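DUF5037 domain-containing protein (Ruminococcus gnavus, PDB 4GL6) is of unknown function, a member of the DUF5037 family built from two separate four-stranded beta sheets and surrounding helices. Local coordinates at residues 59-63 with 64-68; 153-156 with 157-160; 228-231 with 232-235. All coordinates share one frame; numbering follows the deposited sequence.

How the contacts relate
Contact 1 is remote from the other two: its centre lies about 54 Å from that of contact 2 and about 52 Å from that of contact 3, on the opposite side of the chain's centre. It is a turn of the loop joining two strands of the antiparallel sheet. Contacts 2 and 3, by contrast, are both helix N-termini, of helices 156-171 and 231-239, with centres about 12 Å apart, and they touch. Y160 OH lies 2.7 Å from D229 O, a probable hydrogen bond, and E157 OE2 forms a 2.8 Å salt bridge with K235 NZ. No active site or ligand is known to which the three could be related.

Contact 1: 59-63 with 64-68; sequences FNPEE and PNSEI
S66 and P61 meet at the inner side of a turn, where the serine hydroxyl donates to the proline carbonyl, S66 OG to P61 O, at 3.2 Å. The donor stands above the carbonyl plane, 38° out of it, and the C=O...donor angle is 118°, so the bond comes in well off the line of the C=O. With chi1 at 60°, OG sits between its own backbone N and carbonyl carbon; there it also lies against the P61 ring, 3.5 Å from CD. The S66 methylene packs on the same ring, CB to P61 CB at 3.7 Å, and a carboxylate oxygen, E63 OE2, also comes 3.3 Å from S66 CB. E63 reaches back over the turn because its chain bends at chi2. Replacing S66 by an alanine is likely to leave P61 O without its hydroxyl donor and the turn less firmly closed. Nearer the strands, the side chains of I68 and N60 cross at about a right angle, and the end of the isoleucine, CD1, lies 3.6 Å from N60 CB. The outer side is looser: E62, N65 and E67 all direct their CB atoms away from the opposing segment and are exposed. The turn belongs to the loop between strands 54-59 and 69-70, at whose base F59 pairs with E69 through backbone hydrogen bonds. From helix 6-18, K9 NZ bonds both N60 OD1 and S66 O.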
loop_
_atom_site.group_PDB
_atom_site.type_symbol
_atom_site.label_atom_id
_atom_site.label_comp_id
_atom_site.label_asym_id
_atom_site.label_seq_id
_atom_site.Cartn_x
_atom_site.Cartn_y
_atom_site.Cartn_z
ATOM N N PHE A 59 -14.020 -7.408 15.437
ATOM C CA PHE A 59 -14.986 -7.124 16.518
ATOM C C PHE A 59 -14.707 -8.144 17.620
ATOM O O PHE A 59 -14.562 -9.331 17.323
ATOM C CB PHE A 59 -16.433 -7.213 16.014
ATOM C CG PHE A 59 -17.475 -7.102 17.099
ATOM C CD1 PHE A 59 -17.872 -5.855 17.587
ATOM C CD2 PHE A 59 -18.094 -8.258 17.623
ATOM C CE1 PHE A 59 -18.850 -5.769 18.585
ATOM C CE2 PHE A 59 -19.074 -8.168 18.617
ATOM C CZ PHE A 59 -19.450 -6.921 19.095
ATOM N N ASN A 60 -14.609 -7.665 18.862
ATOM C CA ASN A 60 -14.310 -8.502 20.022
ATOM C C ASN A 60 -15.533 -8.508 20.936
ATOM O O ASN A 60 -15.817 -7.477 21.542
ATOM C CB ASN A 60 -13.085 -7.963 20.763
ATOM C CG ASN A 60 -12.672 -8.837 21.923
ATOM O OD1 ASN A 60 -12.388 -10.020 21.757
ATOM N ND2 ASN A 60 -12.612 -8.253 23.098
ATOM N N PRO A 61 -16.256 -9.661 21.046
ATOM C CA PRO A 61 -17.479 -9.688 21.875
ATOM C C PRO A 61 -17.281 -9.385 23.371
ATOM O O PRO A 61 -16.186 -9.587 23.899
ATOM C CB PRO A 61 -18.020 -11.106 21.664
ATOM C CG PRO A 61 -17.435 -11.544 20.369
ATOM C CD PRO A 61 -16.069 -10.946 20.338
ATOM N N GLU A 62 -18.363 -8.944 24.023
ATOM C CA GLU A 62 -18.366 -8.508 25.437
ATOM C C GLU A 62 -17.873 -9.553 26.468
ATOM O O GLU A 62 -16.821 -9.351 27.067
ATOM C CB GLU A 62 -19.769 -7.962 25.841
ATOM C CG GLU A 62 -19.731 -6.877 26.907
ATOM C CD GLU A 62 -18.998 -5.624 26.422
ATOM O OE1 GLU A 62 -19.305 -5.118 25.322
ATOM O OE2 GLU A 62 -18.087 -5.153 27.130
ATOM N N GLU A 63 -18.615 -10.656 26.633
ATOM C CA GLU A 63 -18.327 -11.759 27.619
ATOM C C GLU A 63 -16.890 -12.379 27.505
ATOM O O GLU A 63 -16.255 -12.246 26.452
ATOM C CB GLU A 63 -19.464 -12.828 27.589
ATOM C CG GLU A 63 -19.392 -13.880 26.481
ATOM C CD GLU A 63 -19.325 -13.297 25.075
ATOM O OE1 GLU A 63 -19.893 -12.209 24.828
ATOM O OE2 GLU A 63 -18.702 -13.925 24.202
ATOM N N PRO A 64 -16.395 -13.071 28.575
ATOM C CA PRO A 64 -14.989 -13.525 28.601
ATOM C C PRO A 64 -14.647 -14.720 27.708
ATOM O O PRO A 64 -15.528 -15.531 27.397
ATOM C CB PRO A 64 -14.767 -13.880 30.081
ATOM C CG PRO A 64 -16.111 -14.300 30.580
ATOM C CD PRO A 64 -17.162 -13.706 29.673
ATOM N N ASN A 65 -13.368 -14.798 27.315
ATOM C CA ASN A 65 -12.833 -15.855 26.431
ATOM C C ASN A 65 -13.558 -15.964 25.083
ATOM O O ASN A 65 -13.642 -17.049 24.494
ATOM C CB ASN A 65 -12.832 -17.215 27.154
ATOM C CG ASN A 65 -12.061 -17.184 28.456
ATOM O OD1 ASN A 65 -11.012 -16.545 28.553
ATOM N ND2 ASN A 65 -12.569 -17.887 29.461
ATOM N N SER A 66 -14.063 -14.827 24.599
ATOM C CA SER A 66 -14.833 -14.760 23.357
ATOM C C SER A 66 -13.914 -14.919 22.166
ATOM O O SER A 66 -12.793 -14.398 22.186
ATOM C CB SER A 66 -15.574 -13.418 23.248
ATOM O OG SER A 66 -14.684 -12.306 23.248
ATOM N N GLU A 67 -14.370 -15.654 21.153
ATOM C CA GLU A 67 -13.591 -15.816 19.932
ATOM C C GLU A 67 -13.792 -14.557 19.114
ATOM O O GLU A 67 -14.924 -14.075 18.971
ATOM C CB GLU A 67 -13.952 -17.081 19.155
ATOM C CG GLU A 67 -13.504 -18.348 19.886
ATOM C CD GLU A 67 -13.318 -19.569 18.992
ATOM O OE1 GLU A 67 -12.951 -19.430 17.797
ATOM O OE2 GLU A 67 -13.496 -20.690 19.518
ATOM N N ILE A 68 -12.680 -14.018 18.615
ATOM C CA ILE A 68 -12.676 -12.769 17.852
ATOM C C ILE A 68 -13.463 -12.948 16.546
ATOM O O ILE A 68 -13.373 -14.004 15.921
ATOM C CB ILE A 68 -11.209 -12.300 17.581
ATOM C CG1 ILE A 68 -11.128 -10.826 17.134
ATOM C CG2 ILE A 68 -10.483 -13.244 16.631
ATOM C CD1 ILE A 68 -11.307 -9.825 18.260
#

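Contact 2: 153-156 with 157-160; sequences GKTD and EEEY
T155 and E158 face each other across the first turn of helix 156-171, and each side chain bonds to the backbone N of the other. The T155 hydroxyl, placed by a chi1 of 64° between its own N and carbonyl carbon, accepts from E158 N over 3.3 Å in a nearly straight bond, with 165° at the hydrogen. The glutamate runs back past the hydroxyl, its chain extended beyond CG, and presents OE1 to T155 N at 2.8 Å. That N-H meets the anti side of the carboxylate, 17° out of its plane. A weak bond from T155 OG1 also reaches OE1, at 3.2 Å, so this one oxygen takes both the backbone N-H and, weakly, the hydroxyl of T155. The two side chains lie aslant to one another, with E158 CG passing 3.2 Å from T155 OG1. K154 approaches from another side and crosses E158 at about a right angle; its CG is 3.8 Å from E158 OE1, while the end of the lysine leads away. The helical backbone bonds begin just below, E159 N to T155 O and Y160 N to D156 O. D156 and E159 bring acidic oxygens within 4.5 Å, OD1 to OE1, but K238 forms salt bridges with both and would probably offset their repulsion. E159 OE2 is hydrogen-bonded to the hydroxyls of Y163 and Y181. The reciprocal pair of side-chain to backbone bonds is a capping box, with T155 as the N-cap of the helix that follows strand 140-147 in the mixed sheet.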
loop_
_atom_site.group_PDB
_atom_site.type_symbol
_atom_site.label_atom_id
_atom_site.label_comp_id
_atom_site.label_asym_id
_atom_site.label_seq_id
_atom_site.Cartn_x
_atom_site.Cartn_y
_atom_site.Cartn_z
ATOM N N GLY A 153 21.884 6.831 -11.379
ATOM C CA GLY A 153 22.253 7.506 -12.631
ATOM C C GLY A 153 21.551 7.123 -13.933
ATOM O O GLY A 153 22.140 7.252 -15.005
ATOM N N LYS A 154 20.315 6.633 -13.840
ATOM C CA LYS A 154 19.470 6.384 -15.016
ATOM C C LYS A 154 18.891 7.767 -15.334
ATOM O O LYS A 154 18.524 8.493 -14.419
ATOM C CB LYS A 154 18.424 5.262 -14.777
ATOM C CG LYS A 154 18.865 3.965 -15.460
ATOM C CD LYS A 154 18.083 2.682 -15.202
ATOM C CE LYS A 154 18.611 1.581 -16.132
ATOM N NZ LYS A 154 18.010 0.240 -15.872
ATOM N N THR A 155 18.876 8.167 -16.608
ATOM C CA THR A 155 18.392 9.509 -16.999
ATOM C C THR A 155 16.910 9.639 -16.672
ATOM O O THR A 155 16.205 8.633 -16.546
ATOM C CB THR A 155 18.593 9.821 -18.511
ATOM O OG1 THR A 155 17.813 8.922 -19.303
ATOM C CG2 THR A 155 20.073 9.719 -18.951
ATOM N N ASP A 156 16.440 10.872 -16.515
ATOM C CA ASP A 156 15.015 11.130 -16.245
ATOM C C ASP A 156 14.093 10.428 -17.266
ATOM O O ASP A 156 13.080 9.864 -16.883
ATOM C CB ASP A 156 14.711 12.634 -16.261
ATOM C CG ASP A 156 15.308 13.403 -15.068
ATOM O OD1 ASP A 156 15.682 12.815 -14.031
ATOM O OD2 ASP A 156 15.377 14.642 -15.179
ATOM N N GLU A 157 14.494 10.430 -18.541
ATOM C CA GLU A 157 13.736 9.816 -19.642
ATOM C C GLU A 157 13.638 8.310 -19.390
ATOM O O GLU A 157 12.551 7.751 -19.429
ATOM C CB GLU A 157 14.391 10.083 -21.026
ATOM C CG GLU A 157 14.337 11.517 -21.580
ATOM C CD GLU A 157 15.141 12.570 -20.800
ATOM O OE1 GLU A 157 16.080 12.218 -20.040
ATOM O OE2 GLU A 157 14.824 13.774 -20.935
ATOM N N GLU A 158 14.789 7.682 -19.117
ATOM C CA GLU A 158 14.883 6.239 -18.813
ATOM C C GLU A 158 14.044 5.859 -17.592
ATOM O O GLU A 158 13.386 4.822 -17.589
ATOM C CB GLU A 158 16.350 5.808 -18.585
ATOM C CG GLU A 158 17.241 5.812 -19.828
ATOM C CD GLU A 158 18.742 5.684 -19.542
ATOM O OE1 GLU A 158 19.246 6.162 -18.500
ATOM O OE2 GLU A 158 19.447 5.125 -20.402
ATOM N N GLU A 159 14.062 6.709 -16.569
ATOM C CA GLU A 159 13.321 6.455 -15.337
ATOM C C GLU A 159 11.814 6.490 -15.595
ATOM O O GLU A 159 11.094 5.569 -15.203
ATOM C CB GLU A 159 13.726 7.476 -14.259
ATOM C CG GLU A 159 13.162 7.200 -12.871
ATOM C CD GLU A 159 13.637 8.166 -11.770
ATOM O OE1 GLU A 159 14.584 8.971 -11.988
ATOM O OE2 GLU A 159 13.056 8.081 -10.657
ATOM N N TYR A 160 11.364 7.562 -16.252
ATOM C CA TYR A 160 9.953 7.779 -16.603
ATOM C C TYR A 160 9.430 6.664 -17.509
ATOM O O TYR A 160 8.348 6.130 -17.264
ATOM C CB TYR A 160 9.795 9.144 -17.277
ATOM C CG TYR A 160 8.385 9.545 -17.648
ATOM C CD1 TYR A 160 7.581 10.276 -16.753
ATOM C CD2 TYR A 160 7.855 9.236 -18.911
ATOM C CE1 TYR A 160 6.287 10.655 -17.099
ATOM C CE2 TYR A 160 6.564 9.612 -19.270
ATOM C CZ TYR A 160 5.779 10.316 -18.368
ATOM O OH TYR A 160 4.501 10.666 -18.746
#

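Contact 3: 228-231 with 232-235; sequences DDNL and EIFK
N230 OD1 is held by the backbone of the next turn: I233 N donates to it over 3.1 Å, nearly in line with the side-chain C=O (165° at the oxygen). With chi1 at 63°, CG stands between the asparagine's own N and carbonyl carbon, which turns the amide over the start of the helix. The I233 side chain closes against the same oxygen, CG1 coming to 3.3 Å from N230 OD1. Beside it, the E232 carboxylate stacks on the amide, their planes 19° apart; E232 OE2 comes 3.8 Å from N230 ND2. This is an N-cap, with N230 immediately before helix 231-239 and its side chain taking up an amide N-H that has no preceding turn to bond to. The main-chain bonds F234 N to N230 O and K235 N to L231 O carry the helix on. On the flank facing D229, I233 sends CG2 against the aspartate methylene, 3.8 Å from D229 CB, the two side chains meeting at a slant; the D229 carboxylate has its own partner in T218. L231 lies next to F234, the leucine CD1 4.3 Å from the ring's CD2, and L231 O lies at the ring edge, near its plane. F234 stacks edge-to-face with F216 of strand 215-220, and L231 also packs on Y160 of helix 156-171. Bent at chi3, K235 passes CE 4.2 Å from L231 CG on its way to a salt bridge with E157.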
loop_
_atom_site.group_PDB
_atom_site.type_symbol
_atom_site.label_atom_id
_atom_site.label_comp_id
_atom_site.label_asym_id
_atom_site.label_seq_id
_atom_site.Cartn_x
_atom_site.Cartn_y
_atom_site.Cartn_z
ATOM N N ASP A 228 -1.260 10.906 -17.099
ATOM C CA ASP A 228 -1.848 12.230 -17.357
ATOM C C ASP A 228 -0.785 13.333 -17.430
ATOM O O ASP A 228 -1.001 14.354 -18.087
ATOM C CB ASP A 228 -2.938 12.604 -16.326
ATOM C CG ASP A 228 -4.313 12.012 -16.648
ATOM O OD1 ASP A 228 -4.454 11.096 -17.499
ATOM O OD2 ASP A 228 -5.287 12.489 -16.045
ATOM N N ASP A 229 0.351 13.106 -16.777
ATOM C CA ASP A 229 1.439 14.073 -16.697
ATOM C C ASP A 229 2.652 13.543 -17.495
ATOM O O ASP A 229 3.188 12.467 -17.207
ATOM C CB ASP A 229 1.721 14.345 -15.217
ATOM C CG ASP A 229 0.484 14.908 -14.484
ATOM O OD1 ASP A 229 0.010 16.017 -14.834
ATOM O OD2 ASP A 229 -0.023 14.229 -13.566
ATOM N N ASN A 230 3.032 14.300 -18.520
ATOM C CA ASN A 230 4.134 13.951 -19.411
ATOM C C ASN A 230 5.541 14.067 -18.775
ATOM O O ASN A 230 5.704 14.587 -17.663
ATOM C CB ASN A 230 4.052 14.781 -20.715
ATOM C CG ASN A 230 4.196 16.291 -20.497
ATOM O OD1 ASN A 230 4.726 16.758 -19.493
ATOM N ND2 ASN A 230 3.706 17.053 -21.445
ATOM N N LEU A 231 6.543 13.594 -19.523
ATOM C CA LEU A 231 7.961 13.648 -19.135
ATOM C C LEU A 231 8.425 15.007 -18.627
ATOM O O LEU A 231 9.186 15.064 -17.688
ATOM C CB LEU A 231 8.848 13.259 -20.327
ATOM C CG LEU A 231 10.370 13.345 -20.159
ATOM C CD1 LEU A 231 10.820 12.357 -19.092
ATOM C CD2 LEU A 231 11.095 13.171 -21.486
ATOM N N GLU A 232 7.972 16.083 -19.262
ATOM C CA GLU A 232 8.400 17.451 -18.901
ATOM C C GLU A 232 7.923 17.818 -17.501
ATOM O O GLU A 232 8.686 18.360 -16.716
ATOM C CB GLU A 232 7.925 18.461 -19.954
ATOM C CG GLU A 232 8.496 18.181 -21.355
ATOM C CD GLU A 232 7.438 18.362 -22.450
ATOM O OE1 GLU A 232 6.951 19.496 -22.682
ATOM O OE2 GLU A 232 7.078 17.345 -23.082
ATOM N N ILE A 233 6.676 17.469 -17.192
ATOM C CA ILE A 233 6.080 17.672 -15.861
ATOM C C ILE A 233 6.815 16.842 -14.790
ATOM O O ILE A 233 6.955 17.278 -13.645
ATOM C CB ILE A 233 4.549 17.365 -15.888
ATOM C CG1 ILE A 233 3.808 18.415 -16.745
ATOM C CG2 ILE A 233 3.951 17.341 -14.486
ATOM C CD1 ILE A 233 2.423 17.996 -17.197
ATOM N N PHE A 234 7.254 15.644 -15.173
ATOM C CA PHE A 234 8.025 14.747 -14.301
ATOM C C PHE A 234 9.377 15.359 -13.958
ATOM O O PHE A 234 9.734 15.418 -12.774
ATOM C CB PHE A 234 8.185 13.366 -14.946
ATOM C CG PHE A 234 9.143 12.465 -14.238
ATOM C CD1 PHE A 234 8.812 11.905 -13.010
ATOM C CD2 PHE A 234 10.365 12.133 -14.813
ATOM C CE1 PHE A 234 9.693 11.059 -12.343
ATOM C CE2 PHE A 234 11.249 11.286 -14.158
ATOM C CZ PHE A 234 10.911 10.751 -12.921
ATOM N N LYS A 235 10.101 15.830 -14.978
ATOM C CA LYS A 235 11.406 16.478 -14.769
ATOM C C LYS A 235 11.299 17.707 -13.848
ATOM O O LYS A 235 12.086 17.836 -12.913
ATOM C CB LYS A 235 12.106 16.824 -16.099
ATOM C CG LYS A 235 12.600 15.591 -16.840
ATOM C CD LYS A 235 13.656 15.848 -17.911
ATOM C CE LYS A 235 13.071 16.392 -19.199
ATOM N NZ LYS A 235 14.086 16.388 -20.289
#